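Local coordinates for CmeC (PDB 4MT4), which probably exports antimicrobial compounds across the outer membrane, as the trimeric outer membrane channel of a tripartite efflux system, at residues V344-A347 with K348-D352; Y358-T361 with L362-F366; K458-K461 with E462-N466; A151-S154 with V155-T159. One frame throughout, in Å; residues are numbered along the deposited sequence.

Interaction 1: residues V344-A347 with K348-D352; sequences VNLA and KLNKD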
# COMPACT_ATOMS: atom_id res chain seq x y z
N VAL B 344 -19.23 23.14 1.68
CA VAL B 344 -18.16 24.08 1.40
C VAL B 344 -16.99 23.82 2.34
O VAL B 344 -15.83 23.84 1.92
CB VAL B 344 -18.64 25.54 1.55
CG1 VAL B 344 -17.47 26.51 1.43
CG2 VAL B 344 -19.70 25.86 0.53
N ASN B 345 -17.30 23.58 3.61
CA ASN B 345 -16.29 23.20 4.59
C ASN B 345 -15.53 21.95 4.15
O ASN B 345 -14.31 21.91 4.20
CB ASN B 345 -16.93 22.95 5.96
CG ASN B 345 -17.05 24.22 6.78
OD1 ASN B 345 -17.12 25.33 6.24
ND2 ASN B 345 -17.07 24.07 8.10
N LEU B 346 -16.28 20.94 3.69
CA LEU B 346 -15.69 19.70 3.23
C LEU B 346 -14.75 19.93 2.04
O LEU B 346 -13.69 19.32 1.95
CB LEU B 346 -16.79 18.70 2.85
CG LEU B 346 -16.35 17.26 2.55
CD1 LEU B 346 -15.56 16.70 3.72
CD2 LEU B 346 -17.56 16.38 2.25
N ALA B 347 -15.15 20.83 1.15
CA ALA B 347 -14.35 21.16 -0.02
C ALA B 347 -13.09 21.92 0.37
O ALA B 347 -12.03 21.76 -0.24
CB ALA B 347 -15.17 21.98 -1.01
N LYS B 348 -13.21 22.76 1.40
CA LYS B 348 -12.08 23.53 1.89
C LYS B 348 -11.09 22.63 2.63
O LYS B 348 -9.89 22.89 2.63
CB LYS B 348 -12.56 24.66 2.81
CG LYS B 348 -13.30 25.77 2.06
CD LYS B 348 -14.21 26.58 2.98
CE LYS B 348 -13.45 27.65 3.75
NZ LYS B 348 -14.39 28.57 4.46
N LEU B 349 -11.61 21.57 3.25
CA LEU B 349 -10.77 20.61 3.95
C LEU B 349 -10.03 19.71 2.96
O LEU B 349 -8.91 19.27 3.22
CB LEU B 349 -11.61 19.77 4.91
CG LEU B 349 -12.17 20.52 6.12
CD1 LEU B 349 -13.24 19.70 6.82
CD2 LEU B 349 -11.05 20.89 7.08
N ASN B 350 -10.66 19.44 1.82
CA ASN B 350 -10.02 18.69 0.75
C ASN B 350 -8.85 19.46 0.18
O ASN B 350 -7.82 18.88 -0.18
CB ASN B 350 -11.02 18.36 -0.36
CG ASN B 350 -12.14 17.44 0.10
OD1 ASN B 350 -12.06 16.85 1.17
ND2 ASN B 350 -13.17 17.32 -0.72
N LYS B 351 -9.00 20.78 0.10
CA LYS B 351 -7.93 21.66 -0.33
C LYS B 351 -6.79 21.66 0.68
O LYS B 351 -5.62 21.62 0.31
CB LYS B 351 -8.45 23.08 -0.54
CG LYS B 351 -7.36 24.08 -0.89
CD LYS B 351 -7.86 25.50 -0.80
CE LYS B 351 -6.72 26.49 -0.97
NZ LYS B 351 -7.17 27.90 -0.86
N ASP B 352 -7.15 21.71 1.96
CA ASP B 352 -6.17 21.67 3.04
C ASP B 352 -5.36 20.38 2.99
O ASP B 352 -4.15 20.38 3.20
CB ASP B 352 -6.85 21.81 4.41
CG ASP B 352 -7.54 23.15 4.58
OD1 ASP B 352 -7.27 24.08 3.79
OD2 ASP B 352 -8.36 23.28 5.52

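Interaction 2: residues Y358-T361 with L362-F366; sequences YQNT and LITAF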
# COMPACT_ATOMS: atom_id res chain seq x y z
N TYR B 358 1.21 18.60 -0.36
CA TYR B 358 2.23 19.40 -1.03
C TYR B 358 3.43 19.64 -0.13
O TYR B 358 4.58 19.47 -0.55
CB TYR B 358 1.65 20.74 -1.49
CG TYR B 358 2.68 21.68 -2.09
CD1 TYR B 358 3.04 21.58 -3.43
CD2 TYR B 358 3.29 22.66 -1.32
CE1 TYR B 358 3.97 22.43 -3.99
CE2 TYR B 358 4.23 23.51 -1.87
CZ TYR B 358 4.57 23.39 -3.20
OH TYR B 358 5.50 24.25 -3.74
N GLN B 359 3.15 20.05 1.11
CA GLN B 359 4.19 20.28 2.11
C GLN B 359 5.04 19.03 2.30
O GLN B 359 6.27 19.09 2.31
CB GLN B 359 3.56 20.70 3.44
CG GLN B 359 2.72 21.97 3.37
CD GLN B 359 3.53 23.23 3.62
OE1 GLN B 359 4.46 23.53 2.88
NE2 GLN B 359 3.17 23.97 4.66
N ASN B 360 4.37 17.89 2.44
CA ASN B 360 5.04 16.61 2.67
C ASN B 360 5.91 16.19 1.48
O ASN B 360 6.96 15.59 1.66
CB ASN B 360 4.01 15.52 2.98
CG ASN B 360 4.64 14.28 3.58
OD1 ASN B 360 4.90 14.21 4.78
ND2 ASN B 360 4.88 13.27 2.74
N THR B 361 5.45 16.51 0.28
CA THR B 361 6.22 16.23 -0.93
C THR B 361 7.47 17.11 -0.97
O THR B 361 8.53 16.67 -1.41
CB THR B 361 5.38 16.48 -2.21
OG1 THR B 361 4.18 15.69 -2.16
CG2 THR B 361 6.17 16.10 -3.45
N LEU B 362 7.33 18.34 -0.50
CA LEU B 362 8.46 19.27 -0.43
C LEU B 362 9.49 18.80 0.59
O LEU B 362 10.69 18.75 0.29
CB LEU B 362 7.98 20.68 -0.07
CG LEU B 362 8.08 21.75 -1.15
CD1 LEU B 362 7.63 23.10 -0.62
CD2 LEU B 362 9.50 21.84 -1.70
N ILE B 363 9.03 18.45 1.78
CA ILE B 363 9.90 18.00 2.86
C ILE B 363 10.66 16.73 2.48
O ILE B 363 11.87 16.63 2.72
CB ILE B 363 9.10 17.73 4.16
CG1 ILE B 363 8.39 19.00 4.62
CG2 ILE B 363 10.01 17.19 5.25
CD1 ILE B 363 9.26 20.24 4.63
N THR B 364 9.95 15.77 1.90
CA THR B 364 10.54 14.51 1.48
C THR B 364 11.60 14.72 0.40
O THR B 364 12.68 14.13 0.45
CB THR B 364 9.46 13.53 0.96
OG1 THR B 364 8.58 13.17 2.03
CG2 THR B 364 10.10 12.27 0.39
N ALA B 365 11.28 15.57 -0.58
CA ALA B 365 12.19 15.86 -1.68
C ALA B 365 13.52 16.42 -1.18
O ALA B 365 14.59 15.97 -1.60
CB ALA B 365 11.55 16.84 -2.65
N PHE B 366 13.45 17.39 -0.27
CA PHE B 366 14.64 17.99 0.31
C PHE B 366 15.44 16.99 1.14
O PHE B 366 16.67 17.05 1.20
CB PHE B 366 14.26 19.20 1.17
CG PHE B 366 14.14 20.49 0.41
CD1 PHE B 366 13.19 20.63 -0.59
CD2 PHE B 366 14.98 21.55 0.69
CE1 PHE B 366 13.08 21.82 -1.29
CE2 PHE B 366 14.87 22.74 -0.00
CZ PHE B 366 13.92 22.87 -1.00

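Interaction 3: residues K458-K461 with E462-N466; sequences KNIK and EESKN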
# COMPACT_ATOMS: atom_id res chain seq x y z
N LYS B 458 4.20 18.43 -25.41
CA LYS B 458 5.09 18.22 -26.54
C LYS B 458 6.25 17.31 -26.16
O LYS B 458 6.66 16.45 -26.95
CB LYS B 458 5.61 19.57 -27.05
CG LYS B 458 6.82 19.47 -27.96
CD LYS B 458 7.33 20.84 -28.35
CE LYS B 458 8.71 20.76 -28.96
NZ LYS B 458 9.72 20.23 -27.99
N ASN B 459 6.77 17.48 -24.95
CA ASN B 459 7.85 16.64 -24.45
C ASN B 459 7.40 15.20 -24.23
O ASN B 459 8.12 14.26 -24.59
CB ASN B 459 8.42 17.21 -23.15
CG ASN B 459 9.30 18.42 -23.38
OD1 ASN B 459 9.89 18.58 -24.44
ND2 ASN B 459 9.38 19.29 -22.37
N ILE B 460 6.22 15.03 -23.65
CA ILE B 460 5.68 13.70 -23.37
C ILE B 460 5.46 12.92 -24.66
O ILE B 460 5.83 11.75 -24.75
CB ILE B 460 4.35 13.79 -22.59
CG1 ILE B 460 4.62 14.16 -21.13
CG2 ILE B 460 3.59 12.47 -22.66
CD1 ILE B 460 3.37 14.30 -20.29
N LYS B 461 4.88 13.57 -25.66
CA LYS B 461 4.64 12.93 -26.95
C LYS B 461 5.95 12.55 -27.63
O LYS B 461 6.05 11.50 -28.25
CB LYS B 461 3.82 13.85 -27.85
CG LYS B 461 3.53 13.27 -29.23
CD LYS B 461 2.49 14.08 -29.98
CE LYS B 461 2.14 13.42 -31.31
NZ LYS B 461 1.00 14.09 -31.99
N GLU B 462 6.96 13.42 -27.51
CA GLU B 462 8.26 13.18 -28.13
C GLU B 462 9.01 12.02 -27.47
O GLU B 462 9.67 11.24 -28.15
CB GLU B 462 9.11 14.45 -28.07
CG GLU B 462 10.58 14.25 -28.43
CD GLU B 462 10.78 13.66 -29.81
OE1 GLU B 462 10.04 14.04 -30.74
OE2 GLU B 462 11.68 12.81 -29.96
N GLU B 463 8.89 11.91 -26.15
CA GLU B 463 9.65 10.91 -25.40
C GLU B 463 8.91 9.58 -25.26
O GLU B 463 9.49 8.59 -24.80
CB GLU B 463 10.01 11.45 -24.01
CG GLU B 463 8.82 11.59 -23.08
CD GLU B 463 9.16 12.36 -21.82
OE1 GLU B 463 10.33 12.76 -21.65
OE2 GLU B 463 8.25 12.57 -20.99
N SER B 464 7.65 9.55 -25.67
CA SER B 464 6.84 8.33 -25.60
C SER B 464 6.69 7.69 -26.97
O SER B 464 5.78 6.89 -27.21
CB SER B 464 5.46 8.63 -25.01
OG SER B 464 5.57 9.27 -23.75
N LYS B 465 7.59 8.06 -27.88
CA LYS B 465 7.57 7.58 -29.26
C LYS B 465 7.56 6.06 -29.38
O LYS B 465 6.84 5.51 -30.22
CB LYS B 465 8.78 8.15 -30.01
CG LYS B 465 10.02 8.24 -29.13
CD LYS B 465 11.24 8.77 -29.87
CE LYS B 465 11.92 7.69 -30.69
NZ LYS B 465 13.32 8.07 -31.02
N ASN B 466 8.35 5.39 -28.55
CA ASN B 466 8.53 3.95 -28.66
C ASN B 466 7.71 3.15 -27.65
O ASN B 466 7.85 1.93 -27.56
CB ASN B 466 10.01 3.59 -28.51
CG ASN B 466 10.87 4.21 -29.59
OD1 ASN B 466 11.91 4.80 -29.30
ND2 ASN B 466 10.45 4.06 -30.84

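Interaction 4: residues A151-S154 with V155-T159; sequences ARLS and VISNT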
# COMPACT_ATOMS: atom_id res chain seq x y z
N ALA B 151 6.70 8.96 -13.14
CA ALA B 151 6.69 7.52 -13.36
C ALA B 151 7.80 7.10 -14.32
O ALA B 151 8.43 6.06 -14.14
CB ALA B 151 5.34 7.07 -13.88
N ARG B 152 8.03 7.93 -15.34
CA ARG B 152 9.08 7.66 -16.32
C ARG B 152 10.45 7.66 -15.66
O ARG B 152 11.24 6.73 -15.85
CB ARG B 152 9.03 8.69 -17.45
CG ARG B 152 9.85 8.32 -18.67
CD ARG B 152 9.73 9.37 -19.76
NE ARG B 152 10.19 8.88 -21.06
CZ ARG B 152 11.43 9.00 -21.51
NH1 ARG B 152 11.75 8.52 -22.71
NH2 ARG B 152 12.36 9.58 -20.77
N LEU B 153 10.72 8.70 -14.88
CA LEU B 153 11.98 8.82 -14.16
C LEU B 153 12.18 7.66 -13.19
O LEU B 153 13.28 7.11 -13.08
CB LEU B 153 12.03 10.15 -13.40
CG LEU B 153 13.20 10.36 -12.44
CD1 LEU B 153 14.54 10.25 -13.17
CD2 LEU B 153 13.08 11.71 -11.75
N SER B 154 11.11 7.28 -12.51
CA SER B 154 11.15 6.18 -11.55
C SER B 154 11.46 4.84 -12.23
O SER B 154 12.29 4.07 -11.74
CB SER B 154 9.82 6.08 -10.80
OG SER B 154 9.75 4.91 -10.00
N VAL B 155 10.79 4.58 -13.34
CA VAL B 155 10.97 3.34 -14.09
C VAL B 155 12.39 3.24 -14.64
O VAL B 155 13.02 2.18 -14.55
CB VAL B 155 9.95 3.23 -15.25
CG1 VAL B 155 10.37 2.17 -16.24
CG2 VAL B 155 8.57 2.94 -14.70
N ILE B 156 12.88 4.34 -15.21
CA ILE B 156 14.24 4.37 -15.75
C ILE B 156 15.28 4.18 -14.65
O ILE B 156 16.20 3.37 -14.79
CB ILE B 156 14.53 5.70 -16.48
CG1 ILE B 156 13.64 5.84 -17.72
CG2 ILE B 156 15.99 5.79 -16.87
CD1 ILE B 156 13.86 7.13 -18.49
N SER B 157 15.13 4.91 -13.56
CA SER B 157 16.07 4.83 -12.44
C SER B 157 16.10 3.42 -11.84
O SER B 157 17.17 2.90 -11.52
CB SER B 157 15.70 5.84 -11.36
OG SER B 157 15.82 7.17 -11.85
N ASN B 158 14.93 2.82 -11.69
CA ASN B 158 14.83 1.47 -11.16
C ASN B 158 15.47 0.45 -12.09
O ASN B 158 16.10 -0.51 -11.63
CB ASN B 158 13.37 1.09 -10.90
CG ASN B 158 12.79 1.80 -9.69
OD1 ASN B 158 13.52 2.28 -8.83
ND2 ASN B 158 11.46 1.85 -9.62
N THR B 159 15.31 0.65 -13.39
CA THR B 159 15.90 -0.22 -14.40
C THR B 159 17.43 -0.14 -14.37
O THR B 159 18.12 -1.16 -14.44
CB THR B 159 15.40 0.12 -15.81
OG1 THR B 159 13.99 -0.10 -15.88
CG2 THR B 159 16.09 -0.74 -16.86

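Interaction 1: residues V344-A347 with K348-D352
V344 and K348 meet one helical turn apart, the valine methyl CG1 lying 3.6 Å from K348 CD. Their side chains run at a slant to one another. K348 turns CG beside its own backbone N (chi1 -70°), which brings CG up to the oxygen end of the V344 carbonyl, 3.2 Å from V344 O. The same carbonyl accepts K348 N at 2.9 Å from V344 O, so one oxygen carries both a polar bond and a hydrocarbon contact. L349 repeats the pattern one residue on: its CG sits 3.2 Å from N345 O, which L349 N also reaches. At the third carbonyl, L346 O faces the flat of the N350 amide, 3.1 Å above N350 CG, so neither OD1 nor ND2 makes a bond to it; the N350 backbone N does. A347 O takes K351 N at 3.2 Å, completing four successive i to i+4 bonds of regular alpha-helix near the start of the long helix 339-405, just beyond strand 322-335 of the barrel. This is the strand-to-helix passage by which outer membrane factors continue from barrel into helical tunnel. Further out, helix 273-293 borders this turn: A347 packs on A292, K348 on V289 and V344 on R293. K351, extended from CG to its end, carries NZ to a hydrogen bond with N286 OD1. Q69 and E68 of a neighbouring subunit cover the L346, L349 and N350 side of the turn, Q69 packing on L346 and N350 and E68 on L349.

Interaction 2: residues Y358-T361 with L362-F366
N360 O is gripped twice by T364: the hydroxyl OG1 donates to it at 2.9 Å, and the backbone T364 N reaches N360 O at 3.0 Å. The two donors come from opposite faces of the carbonyl plane. T364 achieves this with OG1 anti to the carbonyl carbon (chi1 -65°), which directs the hydroxyl back along the helix. N360 ND2 lies 3.8 Å from T364 OG1, a proximity without a bond. On another side of the turn, the Y358 ring and L362 lie alongside each other and point the same way, with Y358 CE2 3.6 Å from L362 CD1. The methyl approaches the ring obliquely. Both belong to helix 339-405, one of the long helices of the tunnel built by this efflux family. L269 touches both Y358 and L362, while S278 and L279 of helix 273-293 add contacts to the tyrosine. I363 takes another direction: its CG1 passes 3.1 Å from Q359 O, and its side chain packs on I243 of a neighbouring subunit. N58 of that same subunit meets Q359 and N360. T361 directs OG1 to N357 O, one turn back in the helix.

Interaction 3: residues K458-K461 with E462-N466
I460 and S464 form the tight side of this short helical end. S464 OG donates to I460 O at 2.7 Å, its chi1 of -54° folding the hydroxyl back toward the preceding turn. The accompanying bond from S464 N to I460 O is weak, with an N-H...O angle of 122°. That poor alignment fits a helix that is running out: the helical backbone conformation ends with E463, just before S464. I460 CG2 rests 3.9 Å from S464 OG, and its side chain packs on E145 and Y148 of helix 129-195 and on M67 of helix 58-79. E463 swings CG between its backbone N and carbonyl carbon (chi1 70°), then extends across the turn until OE2 is 4.0 Å from I460 CG1. On the loose side, K458, K461, E462 and K465 are exposed. There K458 NZ stays 6.8 Å from E462 OE1, too far for an ion pair, and the E462 backbone N bonds to K458 O while its carboxylate leads away. The inner face is anchored to helix 129-195 twice, by S464 OG with Y148 OH and by E463 O with R152 NH1. E463 OE2 also lies close to E149 OE1; two like charges so placed would repel, which may raise the affinity of one carboxylate for a proton.

Interaction 4: residues A151-S154 with V155-T159
R152 and I156 lie at an angle to each other, one turn apart. The arginine is stretched from CG to NE, so that its guanidinium reaches past the isoleucine tip, NH2 standing 3.7 Å from I156 CD1, with the group neither flat on nor edge-on to that methyl. In I156 a chi1 of -65° points CG1 back at the preceding turn, within 3.2 Å of R152 O, the carbonyl that also accepts I156 N. L153 and S157 are paired differently: L153 CD1 lies 3.6 Å from S157 OG, while that hydroxyl donates to L153 O at 2.8 Å. S157 N approaches the same oxygen from the opposite face, giving L153 O two donors. V155 O repeats the motif within its own turn, taking T159 OG1 at 2.8 Å together with T159 N. Such serine and threonine hydroxyls folded back on the carbonyl four residues earlier are a familiar feature of alpha-helices, here part of helix 129-195, which spans much of the helical tunnel of the channel. V155 sets CG2 3.2 Å from A151 O. N158 turns the flat of its amide to S154 O, which sits 3.1 Å above N158 CG; the bond to this oxygen comes from N158 N. Around this core, I156 is bordered by W37, W38 and L54, and S157 by W37 and by V440 of helix 411-445. R152 NH1 leaves the helix to bond with E463 O, and L60 of helix 58-79 lies against the same arginine.

From the N terminus, interaction 4 comes first on helix 129-195, followed by interactions 1 and 2 on helix 339-405 and by interaction 3 at the end of helix 456-463. Each joins adjoining residues of one continuous stretch, so none closes a loop, and the four run in series without nesting or crossing. Interactions 1 and 2 share a helix, with centres 21 Å apart, and both face a neighbouring subunit. Interactions 3 and 4 are distant in sequence but touch in space, tying the late short helix to helix 129-195. Of the two contacts on helix 339-405, interaction 2 is nearer to interaction 4, nearest atoms about 11 Å apart against about 22 Å for interaction 1.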